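Side-chain contacts in carboxyl esterase NP (Bacillus subtilis, PDB 4CCW), which hydrolyses carboxylic esters, naproxen esters among them, to an alcohol and a carboxylate: residues Tyr166-Gly171 against Leu182-Thr187; Leu237-Glu242 against His273-Glu278. All coordinates share one frame; numbering follows the deposited sequence.

Contact 1: residues Tyr166-Gly171 against Leu182-Thr187. With VKC ((2-hydroxyethoxy)acetic acid), chain B.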
# COMPACT_ATOMS: atom_id res chain seq x y z
N TYR A 166 9.98 11.77 7.97
CA TYR A 166 9.42 11.97 9.32
C TYR A 166 8.84 13.36 9.52
O TYR A 166 7.77 13.52 10.12
CB TYR A 166 10.49 11.68 10.38
CG TYR A 166 10.83 10.21 10.49
CD1 TYR A 166 9.96 9.33 11.12
CD2 TYR A 166 12.03 9.70 9.99
CE1 TYR A 166 10.25 7.99 11.23
CE2 TYR A 166 12.34 8.33 10.12
CZ TYR A 166 11.43 7.49 10.72
OH TYR A 166 11.67 6.14 10.87
N LYS A 167 9.56 14.36 9.04
CA LYS A 167 9.16 15.76 9.19
C LYS A 167 7.90 16.12 8.40
O LYS A 167 6.98 16.75 8.94
CB LYS A 167 10.32 16.68 8.85
CG LYS A 167 11.46 16.57 9.86
CD LYS A 167 12.63 17.47 9.51
CE LYS A 167 13.70 17.41 10.58
NZ LYS A 167 14.32 16.06 10.79
N TYR A 168 7.86 15.74 7.12
CA TYR A 168 6.67 16.04 6.31
C TYR A 168 5.46 15.26 6.78
O TYR A 168 4.35 15.80 6.77
CB TYR A 168 6.92 15.80 4.81
CG TYR A 168 7.72 16.90 4.18
CD1 TYR A 168 7.14 18.13 3.88
CD2 TYR A 168 9.07 16.71 3.88
CE1 TYR A 168 7.88 19.15 3.30
CE2 TYR A 168 9.82 17.72 3.30
CZ TYR A 168 9.22 18.94 3.02
OH TYR A 168 9.96 19.94 2.44
N ALA A 169 5.66 14.01 7.19
CA ALA A 169 4.56 13.20 7.69
C ALA A 169 3.99 13.84 8.96
O ALA A 169 2.78 14.01 9.08
CB ALA A 169 5.00 11.77 7.94
N LEU A 170 4.88 14.22 9.88
CA LEU A 170 4.44 14.89 11.11
C LEU A 170 3.71 16.19 10.80
O LEU A 170 2.70 16.50 11.43
CB LEU A 170 5.63 15.16 12.04
CG LEU A 170 5.29 15.76 13.42
CD1 LEU A 170 6.28 15.38 14.49
CD2 LEU A 170 5.20 17.28 13.33
N GLY A 171 4.24 16.95 9.84
CA GLY A 171 3.70 18.27 9.53
C GLY A 171 2.31 18.27 8.91
O GLY A 171 1.68 19.32 8.85
N LEU A 182 2.46 17.10 -0.25
CA LEU A 182 2.21 16.71 -1.64
C LEU A 182 3.16 17.36 -2.66
O LEU A 182 3.61 16.70 -3.60
CB LEU A 182 0.73 16.92 -2.00
CG LEU A 182 -0.24 15.95 -1.32
CD1 LEU A 182 -1.69 16.33 -1.63
CD2 LEU A 182 0.03 14.49 -1.69
N ASN A 183 3.49 18.62 -2.44
CA ASN A 183 4.42 19.33 -3.31
C ASN A 183 5.84 18.78 -3.20
O ASN A 183 6.59 18.76 -4.17
CB ASN A 183 4.40 20.83 -3.01
CG ASN A 183 3.06 21.48 -3.37
OD1 ASN A 183 2.18 20.85 -3.97
ND2 ASN A 183 2.90 22.75 -3.01
N TRP A 184 6.18 18.32 -2.00
CA TRP A 184 7.44 17.65 -1.76
C TRP A 184 7.49 16.31 -2.43
O TRP A 184 8.46 16.00 -3.11
CB TRP A 184 7.67 17.51 -0.26
CG TRP A 184 8.82 16.63 0.16
CD1 TRP A 184 10.19 16.87 0.00
CD2 TRP A 184 8.74 15.33 0.86
NE1 TRP A 184 10.93 15.85 0.55
CE2 TRP A 184 10.12 14.89 1.06
CE3 TRP A 184 7.69 14.52 1.31
CZ2 TRP A 184 10.42 13.70 1.70
CZ3 TRP A 184 8.01 13.31 1.94
CH2 TRP A 184 9.34 12.91 2.14
N MET A 185 6.44 15.51 -2.25
CA MET A 185 6.41 14.14 -2.74
C MET A 185 6.17 14.05 -4.25
O MET A 185 6.58 13.09 -4.90
CB MET A 185 5.36 13.33 -1.97
CG MET A 185 5.31 11.86 -2.32
SD MET A 185 4.34 10.92 -1.14
CE MET A 185 5.60 10.65 0.09
N MET A 186 5.50 15.05 -4.80
CA MET A 186 5.11 14.98 -6.21
C MET A 186 5.58 16.17 -7.03
O MET A 186 5.40 17.30 -6.62
CB MET A 186 3.60 14.80 -6.30
CG MET A 186 3.11 13.69 -5.39
SD MET A 186 1.37 13.28 -5.54
CE MET A 186 1.33 12.65 -7.22
N THR A 187 6.20 15.89 -8.18
CA THR A 187 6.61 16.93 -9.12
C THR A 187 5.36 17.69 -9.61
O THR A 187 5.40 18.90 -9.82
CB THR A 187 7.39 16.34 -10.32
OG1 THR A 187 8.51 15.59 -9.82
CG2 THR A 187 7.90 17.43 -11.25
C VKC B . 2.51 8.38 2.43
O VKC B . 3.67 7.92 2.39
CA VKC B . 2.05 9.07 3.69
CD VKC B . 2.86 8.80 7.17
CG VKC B . 2.97 9.54 5.84
OAD VKC B . 2.81 8.59 4.79
OE1 VKC B . 2.22 9.62 8.16
OXT VKC B . 1.73 8.28 1.46
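Tyr168 and Trp184 are brought face to face by opposite choices of the first torsion: Tyr168 turns CG beside its own backbone N, anti to the carbonyl carbon (chi1 -77°), whereas Trp184 swings CG away from N and alongside the carbonyl carbon (chi1 170°). They join helices 163-171 and 177-185, two of the helices inserted between strands 146-152 and 236-241 of the alpha/beta hydrolase core, where this family commonly carries its cap. The result is an offset aromatic stack between the Tyr168 ring and the five-membered ring of Trp184, with centroids 3.9 Å apart and planes tilted by 15°. Tyr168 CD2 lies over the middle of the indole, 3.3 Å from Trp184 CD2 at the bond shared by its two rings. Further out on the phenol, Tyr168 CE2 stands above the pyrrole side, 3.4 Å from Trp184 CD1. Trp184 CB adds a CH-pi contact, 4.0 Å from the Tyr168 ring centroid and nearly on the ring normal. At the other end of the overlap, Tyr168 CB rests on the benzo part of the indole, 3.8 Å from Trp184 CE3. Trp184 also touches Asp164 and Phe165 on the earlier helix and Val245 in a loop, so its indole packs between helix 163-171 and the loop of Val245; its side chain is about 7 Å from that of His273, nearest atoms. Replacing the indole by the methyl of an alanine would probably leave the Tyr168 ring without its stacking partner and freer to turn. Met185 CE lies near the bound (2-hydroxyethoxy)acetic acid, 4.1 Å from ligand atom O. Ala169 lines the ligand pocket, its CB 3.5 Å from OE1, the terminal hydroxyl oxygen of the ligand.

Contact 2: residues Leu237-Glu242 against His273-Glu278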
# COMPACT_ATOMS: atom_id res chain seq x y z
N LEU A 237 9.04 -8.09 -8.25
CA LEU A 237 9.28 -6.99 -9.16
C LEU A 237 9.35 -5.78 -8.27
O LEU A 237 8.39 -5.47 -7.57
CB LEU A 237 8.14 -6.84 -10.19
CG LEU A 237 8.13 -5.55 -11.03
CD1 LEU A 237 9.18 -5.62 -12.14
CD2 LEU A 237 6.76 -5.33 -11.66
N LEU A 238 10.47 -5.08 -8.31
CA LEU A 238 10.64 -3.86 -7.54
C LEU A 238 10.63 -2.66 -8.47
O LEU A 238 11.51 -2.55 -9.31
CB LEU A 238 11.93 -3.89 -6.71
CG LEU A 238 12.32 -2.60 -5.97
CD1 LEU A 238 11.27 -2.27 -4.90
CD2 LEU A 238 13.70 -2.74 -5.31
N LEU A 239 9.62 -1.81 -8.34
CA LEU A 239 9.54 -0.55 -9.07
C LEU A 239 9.76 0.62 -8.15
O LEU A 239 9.11 0.73 -7.10
CB LEU A 239 8.18 -0.39 -9.76
CG LEU A 239 7.74 -1.46 -10.74
CD1 LEU A 239 6.43 -1.05 -11.41
CD2 LEU A 239 8.81 -1.73 -11.81
N LEU A 240 10.66 1.51 -8.56
CA LEU A 240 11.00 2.71 -7.83
C LEU A 240 10.92 3.88 -8.80
O LEU A 240 11.04 3.68 -10.01
CB LEU A 240 12.42 2.60 -7.26
CG LEU A 240 12.66 1.48 -6.24
CD1 LEU A 240 14.09 0.93 -6.34
CD2 LEU A 240 12.33 2.00 -4.84
N GLY A 241 10.70 5.08 -8.29
CA GLY A 241 10.58 6.28 -9.14
C GLY A 241 11.82 7.15 -9.10
O GLY A 241 12.39 7.37 -8.03
N GLU A 242 12.26 7.66 -10.25
CA GLU A 242 13.47 8.51 -10.30
C GLU A 242 13.38 9.71 -9.37
O GLU A 242 14.39 10.14 -8.82
CB GLU A 242 13.81 8.95 -11.75
CG GLU A 242 12.84 9.94 -12.38
CD GLU A 242 13.34 10.55 -13.69
OE1 GLU A 242 14.51 10.97 -13.80
OE2 GLU A 242 12.54 10.64 -14.63
N HIS A 273 7.54 8.82 -5.80
CA HIS A 273 7.00 7.88 -4.84
C HIS A 273 5.69 7.25 -5.26
O HIS A 273 5.53 6.03 -5.21
CB HIS A 273 6.84 8.57 -3.48
CG HIS A 273 6.55 7.64 -2.34
ND1 HIS A 273 7.37 6.63 -1.99
CD2 HIS A 273 5.46 7.60 -1.46
CE1 HIS A 273 6.83 5.98 -0.94
NE2 HIS A 273 5.67 6.57 -0.62
N VAL A 274 4.73 8.06 -5.66
CA VAL A 274 3.40 7.54 -5.95
C VAL A 274 3.32 7.18 -7.44
O VAL A 274 2.48 7.69 -8.20
CB VAL A 274 2.29 8.52 -5.48
CG1 VAL A 274 0.95 7.80 -5.40
CG2 VAL A 274 2.65 9.09 -4.11
N LEU A 275 4.22 6.29 -7.84
CA LEU A 275 4.45 6.03 -9.26
C LEU A 275 3.26 5.39 -10.00
O LEU A 275 3.09 5.58 -11.20
CB LEU A 275 5.76 5.24 -9.44
CG LEU A 275 6.00 3.92 -8.72
CD1 LEU A 275 5.30 2.79 -9.46
CD2 LEU A 275 7.49 3.61 -8.66
N SER A 276 2.43 4.66 -9.26
CA SER A 276 1.21 4.06 -9.80
C SER A 276 0.18 5.11 -10.28
O SER A 276 -0.63 4.83 -11.17
CB SER A 276 0.57 3.13 -8.75
OG SER A 276 0.25 3.85 -7.57
N MET A 277 0.25 6.30 -9.69
CA MET A 277 -0.68 7.40 -9.99
C MET A 277 -0.08 8.37 -10.99
O MET A 277 -0.81 8.99 -11.78
CB MET A 277 -1.11 8.12 -8.69
CG MET A 277 -1.74 7.19 -7.66
SD MET A 277 -2.45 7.91 -6.17
CE MET A 277 -4.06 8.40 -6.80
N GLU A 278 1.25 8.48 -11.00
CA GLU A 278 1.95 9.35 -11.94
C GLU A 278 2.17 8.71 -13.30
O GLU A 278 2.10 9.39 -14.32
CB GLU A 278 3.28 9.81 -11.37
CG GLU A 278 3.12 10.62 -10.09
CD GLU A 278 4.39 10.61 -9.27
OE1 GLU A 278 5.11 9.60 -9.27
OE2 GLU A 278 4.67 11.64 -8.63
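Leu275 CD2 sits almost squarely over one face of the peptide plane linking Leu240 and Gly241, 3.4 Å from Leu240 C and 3.5 Å from Gly241 N. The His273 ring is hydrogen-bonded through ND1 to Glu244 OE1, and the side chain touches Ser129; CB of His273 points away from the strand. Leu275 CD2 also comes within 3.7 Å of Leu239 O and 4.2 Å of Leu239 CB. In Leu275, chi1 of 55° sets CG between the backbone N and the carbonyl carbon, and chi2 of 80° then puts CD2 against the strand. A CB on Gly241 would point toward the 273-278 segment, where it would meet His273 N and Leu275 CD2 at packing distance. In the alpha/beta hydrolase fold strand 236-241 lies next to the edge of the sheet, parallel to 146-152 on one side and to the last strand, 263-268, on the other; the loop beyond its end carries Glu244, and the turn before helix 275-278 carries His273. Ser129, Glu244 and His273 probably form the catalytic triad, with His273 as the proton acceptor and Ser129 at the nucleophile elbow. Side chains alternate along the strand: Leu239 faces the histidine segment, whereas Leu240 turns the other way onto Pro249, Ala252 and Leu253 of helix 249-259. Leu275 meets Ser153 and Val283 as well, so its side chain lies among strand, loop and helix 280-291. Behind His273 the backbone makes an inverse gamma turn centred on Val274, closed by a weak bond from Leu275 N to His273 O. Val274 O then accepts two bonds at the start of the short helix, from Met277 N at 3.0 Å and from Glu278 N at 3.2 Å.

In the fold
Contact 1 closes before contact 2 opens along the chain, and their centres lie 16 Å apart, yet the second segments of both touch beside the active site. Met185, next to the stacked indole, packs its CE 3.4 Å from His273 CD2 and its SD 3.9 Å from Val274 CG2. Met186 adds another join, its CE 3.8 Å from Glu278 OE2. The bound (2-hydroxyethoxy)acetic acid touches one residue from each: Ala169 of contact 1 and His273 of contact 2, with His273 NE2 3.9 Å from ligand atom O. Leu275, by contrast, is set back in the core, its side chain about 12 Å from the ligand.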